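Mosquitocidal toxin (Lysinibacillus sphaericus, PDB 2VSE) is a mosquitocidal toxin that probably ADP-ribosylates target proteins, with four ricin-B-like beta-trefoil domains that probably bind carbohydrate. Local coordinates at residues Y562-V567 and Q594-T599; D571-L576 and K586-S591; Y607-L612 and Q639-I644; F651-Y656 and W688-L693. One frame throughout, in Å; residues are numbered along the deposited sequence.

Interaction 1: Y562-V567 and Q594-T599; sequences YQFMTV and QKWTVT
The side chains of F564 and W596 cross at about a right angle in the tightly packed half of this contact. The edge of the phenyl ring is turned toward the indole face, an offset edge-to-face pair with the F564 ring and the five-membered ring of W596 centred 5.4 Å apart and their planes at 72°. CE2 of F564 makes the touch, 3.8 Å from CD1 of W596. V598 fills the angle between two aromatic side chains: its CG2 lies 3.5 Å from CD2 of Y562 and 3.8 Å from CZ of F564. With CG2 beside its backbone N (CG1 anti to it, chi1 175°), V598 can touch both rings with one methyl. The backbones of Y562 and W596 form an antiparallel hydrogen-bonded pair, Y562 N to W596 O at 2.7 Å and W596 N to Y562 O at 2.9 Å.

The other half is polar and looser. NE2 of Q563 donates to Q594 O over 3.1 Å, from well above the carbonyl plane, and also binds N588 OD1. A water donates to the same Q594 O and accepts from F564 N, bridging the backbones where they part. The K595 side chain leads away from the contact on a partly exposed side.

The strands 560-566 and 596-601 diverge steeply, their segments running at 101°. Strand 606-611 continues the sheet beyond 596-601, with I609 packed on both F564 and W596, while strand 688-692 lies along 560-566 and sets W688 and L690 against F564.

Interaction 2: D571-L576 and K586-S591; sequences DLIADL and KTNNYS
The carboxylate of D575 has one face covered by K586, whose CD lies 3.5 Å from D575 CG, while CG1 of I573 lies 3.6 Å from CB of N588, the two side chains crossing at about a right angle. These groups belong to a beta hairpin, strands 572-576 and 583-587, in a ricin-type beta-trefoil. The lysine meets the carboxylate with its methylenes rather than its amine: the chain bends, and NZ stays 4.1 Å from OD2 of D575, beyond a salt bridge. D575 OD2 instead accepts from NE2 of Q594.

The backbones pair as antiparallel strands. I573 and K586 form the hydrogen-bonded pair, with K586 N 2.9 Å from I573 O and the return bond from I573 N nearly straight (175° at the hydrogen). Where strand 583-587 ends, N588 N still reaches back to D571 O. L572 lays CD2 against the peptide between K586 and T587, 3.5 Å from T587 N.

One face of the Y590 ring carries ND2 of N588, offset toward the rim. The same asparagine closes an Asx turn. Its OD1 accepts from Y590 N at 2.9 Å, the donor standing well above the carbonyl plane.

Interaction 3: Y607-L612 and Q639-I644; sequences YKIRNL and QYWIPI
A chi1 of -67°, which sets CG of Y607 anti to its carbonyl carbon, swings the ring beside P643, and CD2 of Y607 comes to rest 3.4 Å from the proline CD. Ring and proline cross at about a right angle, and W641 O sits at the edge of the tyrosine ring, in its plane. K608 takes the other course: with CG anti to the backbone N (chi1 -160°) and the chain extended beyond it, the lysine runs past Y640, its CD 3.6 Å from Y640 OH. The two side chains then share an acceptor, since K608 NZ forms a salt bridge with OD2 of D635 and Y640 OH is hydrogen-bonded to the same oxygen. That carboxylate probably stabilises the charge of the lysine, which is buried here. Q639 lies alongside K608, pointing the same way, and sends NE2 to T633 O.

In the backbone, Y607 and W641 are an antiparallel hydrogen-bonded pair. Y607 N reaches W641 O over 2.7 Å, and W641 N returns to Y607 O at 2.9 Å. Y607 O also receives a CA-H contact from Y640, at 3.2 Å. CD1 of I609 packs against CD1 of W641 at 3.7 Å, the two side chains nearly perpendicular. NE1 of W641 is held by L619 O, which ties the indole to strand 618-621. Q639, Y640 and W641 spell the QxW signature of ricin-B-type lectins, whose tryptophan lies in the hydrophobic core of the beta-trefoil.

Interaction 4: F651-Y656 and W688-L693; sequences FIFRNY and WYLRHL
F651 N donates to W688 O over 2.7 Å, with 163° at the hydrogen, and W688 N answers F651 O at 2.8 Å. These two bonds make a single antiparallel hydrogen-bonded bridge, beyond which the backbones separate, the segments running at 100° to each other. W688 O also lies at the edge of the F651 ring, near its plane.

L690 does the apolar work, one methyl for each phenylalanine. Its CD1 stands over a face of the F651 ring, 4.0 Å from the centroid and offset toward the rim, a CH-pi contact in which leucine and ring cross at about a right angle. Its CD2 meets the other phenylalanine at the edge, in the ring plane, 3.7 Å from CZ of F653; here the side chains come from opposite directions.

The bridge joins the two outermost strands of a six-stranded antiparallel sheet and so shuts the sheet into the barrel of a beta-trefoil, with F651, F653, W688 and L690 all buried. F653 also turns its edge toward the indole face of W688 as an offset edge-to-face pair, the planes at 67° and the F653 ring 6.0 Å from the five-membered ring, centre to centre. CD2 of F653 approaches CD1 of W688 to 4.1 Å. P643 of strand 640-645 touches both phenylalanines. The indole NE1 is hydrogen-bonded to F663 O, anchoring W688 to strand 661-664.

From the N-terminal side of this beta-trefoil, strand 560-566 leads into the hairpin of interaction 2, which closes a short loop between 571-576 and 586-591. Interaction 1 encloses that hairpin, returning 594-599 to 562-567, and the two touch through side-chain hydrogen bonds. Strand 596-601 then pairs with 606-611, where interaction 3 opens; it closes at 639-644 and follows interaction 1 in series. Strand 640-645 turns into 651-655, and interaction 4 carries this last loop to 688-692. None of the loops cross. Strand 688-692 also pairs with 560-566, so interaction 4, by joining it to 651-655, closes the barrel.

Interaction 1: Y562-V567 and Q594-T599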
# COMPACT_ATOMS: atom_id res chain seq x y z
N TYR A 562 -22.35 -14.01 0.11
CA TYR A 562 -21.16 -14.67 -0.36
C TYR A 562 -21.40 -16.15 -0.56
O TYR A 562 -22.28 -16.74 0.05
CB TYR A 562 -20.05 -14.53 0.68
CG TYR A 562 -19.38 -13.18 0.77
CD1 TYR A 562 -18.23 -12.91 0.03
CD2 TYR A 562 -19.87 -12.18 1.62
CE1 TYR A 562 -17.59 -11.69 0.12
CE2 TYR A 562 -19.23 -10.94 1.72
CZ TYR A 562 -18.09 -10.71 0.96
OH TYR A 562 -17.42 -9.50 1.01
N GLN A 563 -20.59 -16.74 -1.43
CA GLN A 563 -20.38 -18.17 -1.45
C GLN A 563 -18.93 -18.42 -1.11
O GLN A 563 -18.06 -17.60 -1.44
CB GLN A 563 -20.71 -18.74 -2.81
CG GLN A 563 -22.13 -18.50 -3.22
CD GLN A 563 -22.51 -19.33 -4.42
OE1 GLN A 563 -22.09 -19.04 -5.54
NE2 GLN A 563 -23.29 -20.37 -4.20
N PHE A 564 -18.67 -19.53 -0.45
CA PHE A 564 -17.30 -19.96 -0.14
C PHE A 564 -16.91 -21.11 -1.06
O PHE A 564 -17.43 -22.21 -0.92
CB PHE A 564 -17.19 -20.38 1.32
CG PHE A 564 -17.65 -19.34 2.28
CD1 PHE A 564 -16.73 -18.52 2.93
CD2 PHE A 564 -19.01 -19.16 2.54
CE1 PHE A 564 -17.15 -17.55 3.83
CE2 PHE A 564 -19.45 -18.18 3.43
CZ PHE A 564 -18.52 -17.38 4.07
N MET A 565 -16.02 -20.84 -2.00
CA MET A 565 -15.55 -21.85 -2.95
C MET A 565 -14.25 -22.44 -2.43
O MET A 565 -13.39 -21.68 -1.98
CB MET A 565 -15.28 -21.19 -4.30
CG MET A 565 -16.47 -20.50 -4.94
SD MET A 565 -15.91 -19.70 -6.45
CE MET A 565 -15.28 -18.16 -5.78
N THR A 566 -14.10 -23.77 -2.48
CA THR A 566 -12.82 -24.38 -2.10
C THR A 566 -11.78 -23.99 -3.15
O THR A 566 -12.11 -23.85 -4.34
CB THR A 566 -12.87 -25.92 -1.96
OG1 THR A 566 -12.96 -26.55 -3.25
CG2 THR A 566 -14.03 -26.37 -1.08
N VAL A 567 -10.55 -23.79 -2.70
CA VAL A 567 -9.41 -23.49 -3.56
C VAL A 567 -9.10 -24.63 -4.52
O VAL A 567 -8.75 -24.40 -5.68
CB VAL A 567 -8.19 -23.16 -2.67
CG1 VAL A 567 -6.85 -23.46 -3.37
CG2 VAL A 567 -8.27 -21.71 -2.22
N GLN A 594 -26.73 -22.29 -0.13
CA GLN A 594 -25.34 -22.30 -0.57
C GLN A 594 -24.80 -20.87 -0.60
O GLN A 594 -23.69 -20.59 -1.10
CB GLN A 594 -25.23 -22.94 -1.94
CG GLN A 594 -25.82 -24.36 -2.00
CD GLN A 594 -25.81 -24.95 -3.39
OE1 GLN A 594 -26.29 -24.34 -4.34
NE2 GLN A 594 -25.25 -26.16 -3.52
N LYS A 595 -25.61 -19.96 -0.05
CA LYS A 595 -25.27 -18.54 0.04
C LYS A 595 -25.34 -18.12 1.49
O LYS A 595 -26.13 -18.65 2.25
CB LYS A 595 -26.25 -17.68 -0.77
CG LYS A 595 -26.31 -18.00 -2.26
CD LYS A 595 -27.41 -17.20 -2.93
CE LYS A 595 -27.53 -17.54 -4.41
NZ LYS A 595 -28.68 -16.83 -5.04
N TRP A 596 -24.50 -17.17 1.87
CA TRP A 596 -24.39 -16.75 3.25
C TRP A 596 -24.23 -15.25 3.32
O TRP A 596 -23.48 -14.66 2.53
CB TRP A 596 -23.19 -17.43 3.92
CG TRP A 596 -23.20 -18.91 3.75
CD1 TRP A 596 -22.86 -19.60 2.62
CD2 TRP A 596 -23.55 -19.89 4.73
NE1 TRP A 596 -23.00 -20.95 2.84
CE2 TRP A 596 -23.42 -21.16 4.12
CE3 TRP A 596 -23.98 -19.83 6.07
CZ2 TRP A 596 -23.70 -22.36 4.80
CZ3 TRP A 596 -24.26 -21.03 6.75
CH2 TRP A 596 -24.12 -22.27 6.11
N THR A 597 -24.95 -14.62 4.25
CA THR A 597 -24.71 -13.21 4.57
C THR A 597 -23.55 -13.13 5.57
O THR A 597 -23.57 -13.76 6.62
CB THR A 597 -25.95 -12.51 5.18
OG1 THR A 597 -26.27 -13.13 6.43
CG2 THR A 597 -27.15 -12.60 4.27
N VAL A 598 -22.53 -12.36 5.21
CA VAL A 598 -21.33 -12.20 6.03
C VAL A 598 -21.35 -10.79 6.63
O VAL A 598 -21.42 -9.80 5.90
CB VAL A 598 -20.07 -12.46 5.18
CG1 VAL A 598 -18.80 -12.18 5.97
CG2 VAL A 598 -20.06 -13.91 4.64
N THR A 599 -21.30 -10.69 7.96
CA THR A 599 -21.46 -9.40 8.63
C THR A 599 -20.42 -9.16 9.73
O THR A 599 -20.25 -9.99 10.63
CB THR A 599 -22.89 -9.21 9.21
OG1 THR A 599 -23.87 -9.55 8.22
CG2 THR A 599 -23.12 -7.77 9.65
O HOH W 1 -21.47 -21.07 -0.15

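Interaction 2: D571-L576 and K586-S591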
# COMPACT_ATOMS: atom_id res chain seq x y z
N ASP A 571 -15.76 -25.33 -8.14
CA ASP A 571 -17.13 -25.80 -8.34
C ASP A 571 -17.77 -26.28 -7.01
O ASP A 571 -18.99 -26.37 -6.91
CB ASP A 571 -17.16 -26.91 -9.41
CG ASP A 571 -16.91 -26.38 -10.84
OD1 ASP A 571 -16.64 -25.17 -11.01
OD2 ASP A 571 -16.99 -27.17 -11.81
N LEU A 572 -16.96 -26.57 -6.00
CA LEU A 572 -17.49 -27.00 -4.71
C LEU A 572 -17.55 -25.83 -3.74
O LEU A 572 -16.56 -25.10 -3.56
CB LEU A 572 -16.67 -28.14 -4.11
CG LEU A 572 -16.65 -29.46 -4.91
CD1 LEU A 572 -15.83 -30.52 -4.20
CD2 LEU A 572 -18.05 -30.01 -5.19
N ILE A 573 -18.72 -25.64 -3.14
CA ILE A 573 -18.96 -24.55 -2.22
C ILE A 573 -19.48 -25.08 -0.88
O ILE A 573 -19.89 -26.24 -0.79
CB ILE A 573 -19.96 -23.52 -2.80
CG1 ILE A 573 -21.19 -24.23 -3.39
CG2 ILE A 573 -19.30 -22.65 -3.86
CD1 ILE A 573 -22.24 -24.58 -2.38
N ALA A 574 -19.45 -24.23 0.15
CA ALA A 574 -19.96 -24.58 1.48
C ALA A 574 -21.48 -24.54 1.45
O ALA A 574 -22.10 -23.50 1.18
CB ALA A 574 -19.43 -23.62 2.53
N ASP A 575 -22.08 -25.70 1.72
CA ASP A 575 -23.51 -25.90 1.59
C ASP A 575 -24.04 -26.33 2.93
O ASP A 575 -23.53 -27.29 3.53
CB ASP A 575 -23.78 -26.97 0.51
CG ASP A 575 -25.27 -27.22 0.22
OD1 ASP A 575 -26.08 -27.32 1.17
OD2 ASP A 575 -25.64 -27.37 -0.96
N LEU A 576 -25.06 -25.63 3.42
CA LEU A 576 -25.78 -26.07 4.61
C LEU A 576 -26.66 -27.25 4.19
O LEU A 576 -27.70 -27.05 3.55
CB LEU A 576 -26.61 -24.93 5.25
CG LEU A 576 -27.58 -25.28 6.40
CD1 LEU A 576 -26.89 -25.96 7.58
CD2 LEU A 576 -28.34 -24.05 6.89
N LYS A 586 -20.29 -29.00 -1.51
CA LYS A 586 -21.21 -29.56 -2.48
C LYS A 586 -21.17 -28.82 -3.80
O LYS A 586 -20.85 -27.63 -3.86
CB LYS A 586 -22.64 -29.59 -1.93
CG LYS A 586 -22.89 -30.76 -0.99
CD LYS A 586 -24.16 -30.56 -0.18
CE LYS A 586 -25.23 -31.59 -0.52
NZ LYS A 586 -25.80 -31.39 -1.87
N THR A 587 -21.46 -29.54 -4.87
CA THR A 587 -21.53 -28.96 -6.20
C THR A 587 -22.43 -27.71 -6.17
O THR A 587 -23.51 -27.73 -5.58
CB THR A 587 -22.02 -29.99 -7.21
OG1 THR A 587 -21.16 -31.14 -7.16
CG2 THR A 587 -21.95 -29.44 -8.60
N ASN A 588 -21.96 -26.62 -6.76
CA ASN A 588 -22.70 -25.37 -6.66
C ASN A 588 -23.91 -25.32 -7.56
O ASN A 588 -23.86 -25.73 -8.72
CB ASN A 588 -21.80 -24.15 -6.91
CG ASN A 588 -22.55 -22.82 -6.76
OD1 ASN A 588 -23.45 -22.68 -5.92
ND2 ASN A 588 -22.15 -21.83 -7.56
N ASN A 589 -25.01 -24.81 -7.00
CA ASN A 589 -26.25 -24.63 -7.72
C ASN A 589 -26.82 -23.24 -7.63
O ASN A 589 -27.89 -22.97 -8.19
CB ASN A 589 -27.31 -25.55 -7.15
CG ASN A 589 -27.34 -26.85 -7.84
OD1 ASN A 589 -27.45 -26.92 -9.06
ND2 ASN A 589 -27.24 -27.92 -7.06
N TYR A 590 -26.16 -22.38 -6.87
CA TYR A 590 -26.65 -21.04 -6.60
C TYR A 590 -28.00 -21.05 -5.85
O TYR A 590 -28.80 -20.11 -5.99
CB TYR A 590 -26.72 -20.20 -7.89
CG TYR A 590 -25.36 -19.88 -8.49
CD1 TYR A 590 -24.62 -18.78 -8.06
CD2 TYR A 590 -24.81 -20.70 -9.48
CE1 TYR A 590 -23.37 -18.49 -8.59
CE2 TYR A 590 -23.58 -20.42 -10.03
CZ TYR A 590 -22.85 -19.31 -9.58
OH TYR A 590 -21.62 -19.04 -10.12
N SER A 591 -28.28 -22.09 -5.07
CA SER A 591 -29.47 -22.07 -4.23
C SER A 591 -29.18 -21.36 -2.92
O SER A 591 -28.03 -21.16 -2.53
CB SER A 591 -30.06 -23.46 -4.01
OG SER A 591 -29.07 -24.47 -4.02

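Interaction 3: Y607-L612 and Q639-I644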
# COMPACT_ATOMS: atom_id res chain seq x y z
N TYR A 607 -16.50 -11.89 12.03
CA TYR A 607 -17.69 -11.96 11.19
C TYR A 607 -18.66 -13.06 11.59
O TYR A 607 -18.26 -14.15 12.02
CB TYR A 607 -17.32 -12.15 9.72
CG TYR A 607 -16.61 -10.97 9.11
CD1 TYR A 607 -17.28 -10.09 8.26
CD2 TYR A 607 -15.26 -10.73 9.38
CE1 TYR A 607 -16.62 -9.00 7.69
CE2 TYR A 607 -14.60 -9.65 8.82
CZ TYR A 607 -15.28 -8.79 7.99
OH TYR A 607 -14.62 -7.72 7.44
N LYS A 608 -19.94 -12.76 11.43
CA LYS A 608 -20.98 -13.78 11.50
C LYS A 608 -21.37 -14.18 10.09
O LYS A 608 -21.60 -13.33 9.23
CB LYS A 608 -22.19 -13.28 12.28
CG LYS A 608 -23.07 -14.41 12.81
CD LYS A 608 -23.84 -14.00 14.05
CE LYS A 608 -24.44 -15.22 14.72
NZ LYS A 608 -25.32 -14.85 15.85
N ILE A 609 -21.44 -15.49 9.88
CA ILE A 609 -21.75 -16.08 8.58
C ILE A 609 -23.09 -16.82 8.70
O ILE A 609 -23.15 -18.00 9.08
CB ILE A 609 -20.63 -17.03 8.15
CG1 ILE A 609 -19.31 -16.24 8.08
CG2 ILE A 609 -20.97 -17.69 6.81
CD1 ILE A 609 -18.06 -17.10 8.03
N ARG A 610 -24.17 -16.11 8.40
CA ARG A 610 -25.52 -16.64 8.53
C ARG A 610 -26.00 -17.16 7.19
O ARG A 610 -25.74 -16.55 6.16
CB ARG A 610 -26.48 -15.54 9.04
CG ARG A 610 -26.03 -14.86 10.35
CD ARG A 610 -27.00 -13.80 10.81
NE ARG A 610 -28.24 -14.41 11.28
CZ ARG A 610 -28.61 -14.51 12.56
NH1 ARG A 610 -27.86 -14.03 13.54
NH2 ARG A 610 -29.76 -15.11 12.85
N ASN A 611 -26.69 -18.31 7.21
CA ASN A 611 -27.19 -18.91 5.98
C ASN A 611 -28.29 -18.06 5.38
O ASN A 611 -29.09 -17.48 6.11
CB ASN A 611 -27.72 -20.31 6.25
CG ASN A 611 -28.04 -21.04 4.98
OD1 ASN A 611 -29.19 -21.08 4.55
ND2 ASN A 611 -27.03 -21.62 4.36
N LEU A 612 -28.33 -17.97 4.05
CA LEU A 612 -29.32 -17.10 3.41
C LEU A 612 -30.71 -17.74 3.42
O LEU A 612 -31.70 -17.05 3.67
CB LEU A 612 -28.90 -16.68 2.00
CG LEU A 612 -29.82 -15.71 1.25
CD1 LEU A 612 -29.83 -14.33 1.89
CD2 LEU A 612 -29.44 -15.60 -0.21
N GLN A 639 -19.12 -19.01 16.74
CA GLN A 639 -19.83 -18.67 15.51
C GLN A 639 -19.26 -17.40 14.84
O GLN A 639 -19.88 -16.86 13.92
CB GLN A 639 -21.33 -18.53 15.78
CG GLN A 639 -21.86 -19.55 16.79
CD GLN A 639 -23.36 -19.41 17.07
OE1 GLN A 639 -24.04 -18.58 16.38
NE2 GLN A 639 -23.88 -20.24 18.10
N TYR A 640 -18.10 -16.95 15.29
CA TYR A 640 -17.47 -15.75 14.73
C TYR A 640 -16.12 -16.05 14.08
O TYR A 640 -15.32 -16.83 14.61
CB TYR A 640 -17.39 -14.65 15.79
CG TYR A 640 -18.71 -13.96 16.04
CD1 TYR A 640 -19.04 -12.80 15.35
CD2 TYR A 640 -19.64 -14.46 16.95
CE1 TYR A 640 -20.25 -12.15 15.55
CE2 TYR A 640 -20.85 -13.82 17.16
CZ TYR A 640 -21.15 -12.66 16.46
OH TYR A 640 -22.34 -12.00 16.64
N TRP A 641 -15.87 -15.44 12.93
CA TRP A 641 -14.71 -15.81 12.13
C TRP A 641 -13.90 -14.62 11.65
O TRP A 641 -14.46 -13.56 11.36
CB TRP A 641 -15.14 -16.68 10.96
CG TRP A 641 -15.98 -17.84 11.39
CD1 TRP A 641 -17.33 -17.85 11.57
CD2 TRP A 641 -15.53 -19.16 11.70
NE1 TRP A 641 -17.75 -19.10 11.98
CE2 TRP A 641 -16.66 -19.92 12.06
CE3 TRP A 641 -14.27 -19.77 11.71
CZ2 TRP A 641 -16.57 -21.26 12.42
CZ3 TRP A 641 -14.18 -21.10 12.07
CH2 TRP A 641 -15.32 -21.83 12.42
N ILE A 642 -12.59 -14.81 11.59
CA ILE A 642 -11.63 -13.78 11.20
C ILE A 642 -11.02 -14.23 9.87
O ILE A 642 -10.26 -15.20 9.84
CB ILE A 642 -10.49 -13.65 12.23
CG1 ILE A 642 -11.05 -13.50 13.64
CG2 ILE A 642 -9.59 -12.48 11.85
CD1 ILE A 642 -10.04 -13.87 14.75
N PRO A 643 -11.39 -13.54 8.78
CA PRO A 643 -10.86 -13.81 7.44
C PRO A 643 -9.45 -13.27 7.28
O PRO A 643 -9.22 -12.10 7.52
CB PRO A 643 -11.84 -13.06 6.51
CG PRO A 643 -13.01 -12.63 7.42
CD PRO A 643 -12.42 -12.49 8.77
N ILE A 644 -8.52 -14.13 6.88
CA ILE A 644 -7.15 -13.73 6.67
C ILE A 644 -6.78 -13.99 5.22
O ILE A 644 -6.71 -15.15 4.79
CB ILE A 644 -6.19 -14.44 7.67
CG1 ILE A 644 -6.13 -13.69 9.00
CG2 ILE A 644 -4.77 -14.46 7.16
CD1 ILE A 644 -7.14 -14.13 10.01

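Interaction 4: F651-Y656 and W688-L693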
# COMPACT_ATOMS: atom_id res chain seq x y z
N PHE A 651 -8.91 -16.95 1.13
CA PHE A 651 -9.02 -16.63 2.54
C PHE A 651 -8.99 -17.89 3.40
O PHE A 651 -9.36 -18.98 2.96
CB PHE A 651 -10.32 -15.87 2.84
CG PHE A 651 -10.29 -14.44 2.42
CD1 PHE A 651 -10.06 -13.43 3.36
CD2 PHE A 651 -10.46 -14.09 1.08
CE1 PHE A 651 -10.01 -12.11 2.97
CE2 PHE A 651 -10.41 -12.76 0.68
CZ PHE A 651 -10.18 -11.77 1.62
N ILE A 652 -8.54 -17.69 4.63
CA ILE A 652 -8.57 -18.68 5.66
C ILE A 652 -9.42 -17.99 6.74
O ILE A 652 -9.33 -16.77 6.91
CB ILE A 652 -7.12 -18.94 6.16
CG1 ILE A 652 -6.67 -20.37 5.85
CG2 ILE A 652 -6.87 -18.48 7.64
CD1 ILE A 652 -5.15 -20.53 5.88
N PHE A 653 -10.23 -18.75 7.46
CA PHE A 653 -11.13 -18.18 8.45
C PHE A 653 -10.85 -18.72 9.84
O PHE A 653 -11.22 -19.85 10.15
CB PHE A 653 -12.58 -18.47 8.08
CG PHE A 653 -13.04 -17.80 6.82
CD1 PHE A 653 -13.65 -16.55 6.86
CD2 PHE A 653 -12.87 -18.41 5.59
CE1 PHE A 653 -14.08 -15.92 5.70
CE2 PHE A 653 -13.29 -17.79 4.43
CZ PHE A 653 -13.89 -16.55 4.48
N ARG A 654 -10.22 -17.92 10.69
CA ARG A 654 -9.92 -18.34 12.05
C ARG A 654 -11.14 -18.16 12.94
O ARG A 654 -11.88 -17.17 12.80
CB ARG A 654 -8.73 -17.57 12.65
CG ARG A 654 -7.42 -17.76 11.91
CD ARG A 654 -6.35 -16.85 12.48
NE ARG A 654 -5.04 -17.05 11.86
CZ ARG A 654 -4.15 -17.96 12.24
NH1 ARG A 654 -4.42 -18.80 13.24
NH2 ARG A 654 -2.98 -18.05 11.62
N ASN A 655 -11.35 -19.10 13.85
CA ASN A 655 -12.45 -19.03 14.79
C ASN A 655 -12.13 -18.08 15.94
O ASN A 655 -11.05 -18.15 16.53
CB ASN A 655 -12.76 -20.43 15.34
CG ASN A 655 -14.05 -20.47 16.13
OD1 ASN A 655 -14.07 -20.19 17.33
ND2 ASN A 655 -15.15 -20.83 15.46
N TYR A 656 -13.08 -17.21 16.25
CA TYR A 656 -12.94 -16.27 17.35
C TYR A 656 -12.55 -16.92 18.68
O TYR A 656 -11.69 -16.40 19.39
CB TYR A 656 -14.22 -15.42 17.49
CG TYR A 656 -14.11 -14.29 18.49
CD1 TYR A 656 -13.13 -13.31 18.37
CD2 TYR A 656 -15.01 -14.19 19.55
CE1 TYR A 656 -13.02 -12.28 19.29
CE2 TYR A 656 -14.92 -13.15 20.48
CZ TYR A 656 -13.92 -12.20 20.34
OH TYR A 656 -13.82 -11.17 21.26
N TRP A 688 -10.30 -20.80 0.98
CA TRP A 688 -11.51 -20.57 0.22
C TRP A 688 -11.39 -19.30 -0.60
O TRP A 688 -10.82 -18.31 -0.15
CB TRP A 688 -12.72 -20.43 1.15
CG TRP A 688 -12.94 -21.59 2.12
CD1 TRP A 688 -12.27 -21.81 3.29
CD2 TRP A 688 -13.91 -22.62 2.01
NE1 TRP A 688 -12.75 -22.93 3.91
CE2 TRP A 688 -13.76 -23.45 3.15
CE3 TRP A 688 -14.89 -22.95 1.06
CZ2 TRP A 688 -14.55 -24.59 3.35
CZ3 TRP A 688 -15.68 -24.08 1.27
CH2 TRP A 688 -15.50 -24.88 2.41
N TYR A 689 -11.91 -19.36 -1.82
CA TYR A 689 -12.12 -18.16 -2.62
C TYR A 689 -13.55 -17.67 -2.37
O TYR A 689 -14.49 -18.48 -2.28
CB TYR A 689 -11.90 -18.44 -4.11
CG TYR A 689 -10.46 -18.64 -4.52
CD1 TYR A 689 -9.54 -17.60 -4.42
CD2 TYR A 689 -10.02 -19.85 -5.08
CE1 TYR A 689 -8.22 -17.76 -4.80
CE2 TYR A 689 -8.70 -20.01 -5.48
CZ TYR A 689 -7.81 -18.96 -5.33
OH TYR A 689 -6.50 -19.06 -5.71
N LEU A 690 -13.71 -16.35 -2.25
CA LEU A 690 -15.00 -15.75 -1.95
C LEU A 690 -15.69 -15.25 -3.21
O LEU A 690 -15.13 -14.47 -3.96
CB LEU A 690 -14.86 -14.59 -0.95
CG LEU A 690 -14.32 -14.91 0.45
CD1 LEU A 690 -14.12 -13.65 1.29
CD2 LEU A 690 -15.27 -15.84 1.16
N ARG A 691 -16.91 -15.71 -3.45
CA ARG A 691 -17.75 -15.10 -4.47
C ARG A 691 -18.68 -14.17 -3.75
O ARG A 691 -19.56 -14.59 -2.98
CB ARG A 691 -18.53 -16.10 -5.31
CG ARG A 691 -19.50 -15.44 -6.30
CD ARG A 691 -19.69 -16.27 -7.59
NE ARG A 691 -19.89 -17.69 -7.30
CZ ARG A 691 -19.17 -18.69 -7.81
NH1 ARG A 691 -18.21 -18.47 -8.69
NH2 ARG A 691 -19.45 -19.93 -7.45
N HIS A 692 -18.46 -12.89 -3.99
CA HIS A 692 -19.28 -11.85 -3.48
C HIS A 692 -20.41 -11.66 -4.50
O HIS A 692 -20.24 -10.95 -5.49
CB HIS A 692 -18.44 -10.59 -3.31
CG HIS A 692 -19.15 -9.48 -2.62
ND1 HIS A 692 -18.70 -8.18 -2.65
CD2 HIS A 692 -20.29 -9.46 -1.89
CE1 HIS A 692 -19.52 -7.41 -1.97
NE2 HIS A 692 -20.50 -8.16 -1.50
N LEU A 693 -21.54 -12.31 -4.25
CA LEU A 693 -22.68 -12.31 -5.19
C LEU A 693 -23.26 -10.92 -5.30
O LEU A 693 -23.72 -10.49 -6.35
CB LEU A 693 -23.77 -13.27 -4.71
CG LEU A 693 -23.38 -14.74 -4.69
CD1 LEU A 693 -24.15 -15.50 -3.65
CD2 LEU A 693 -23.58 -15.34 -6.06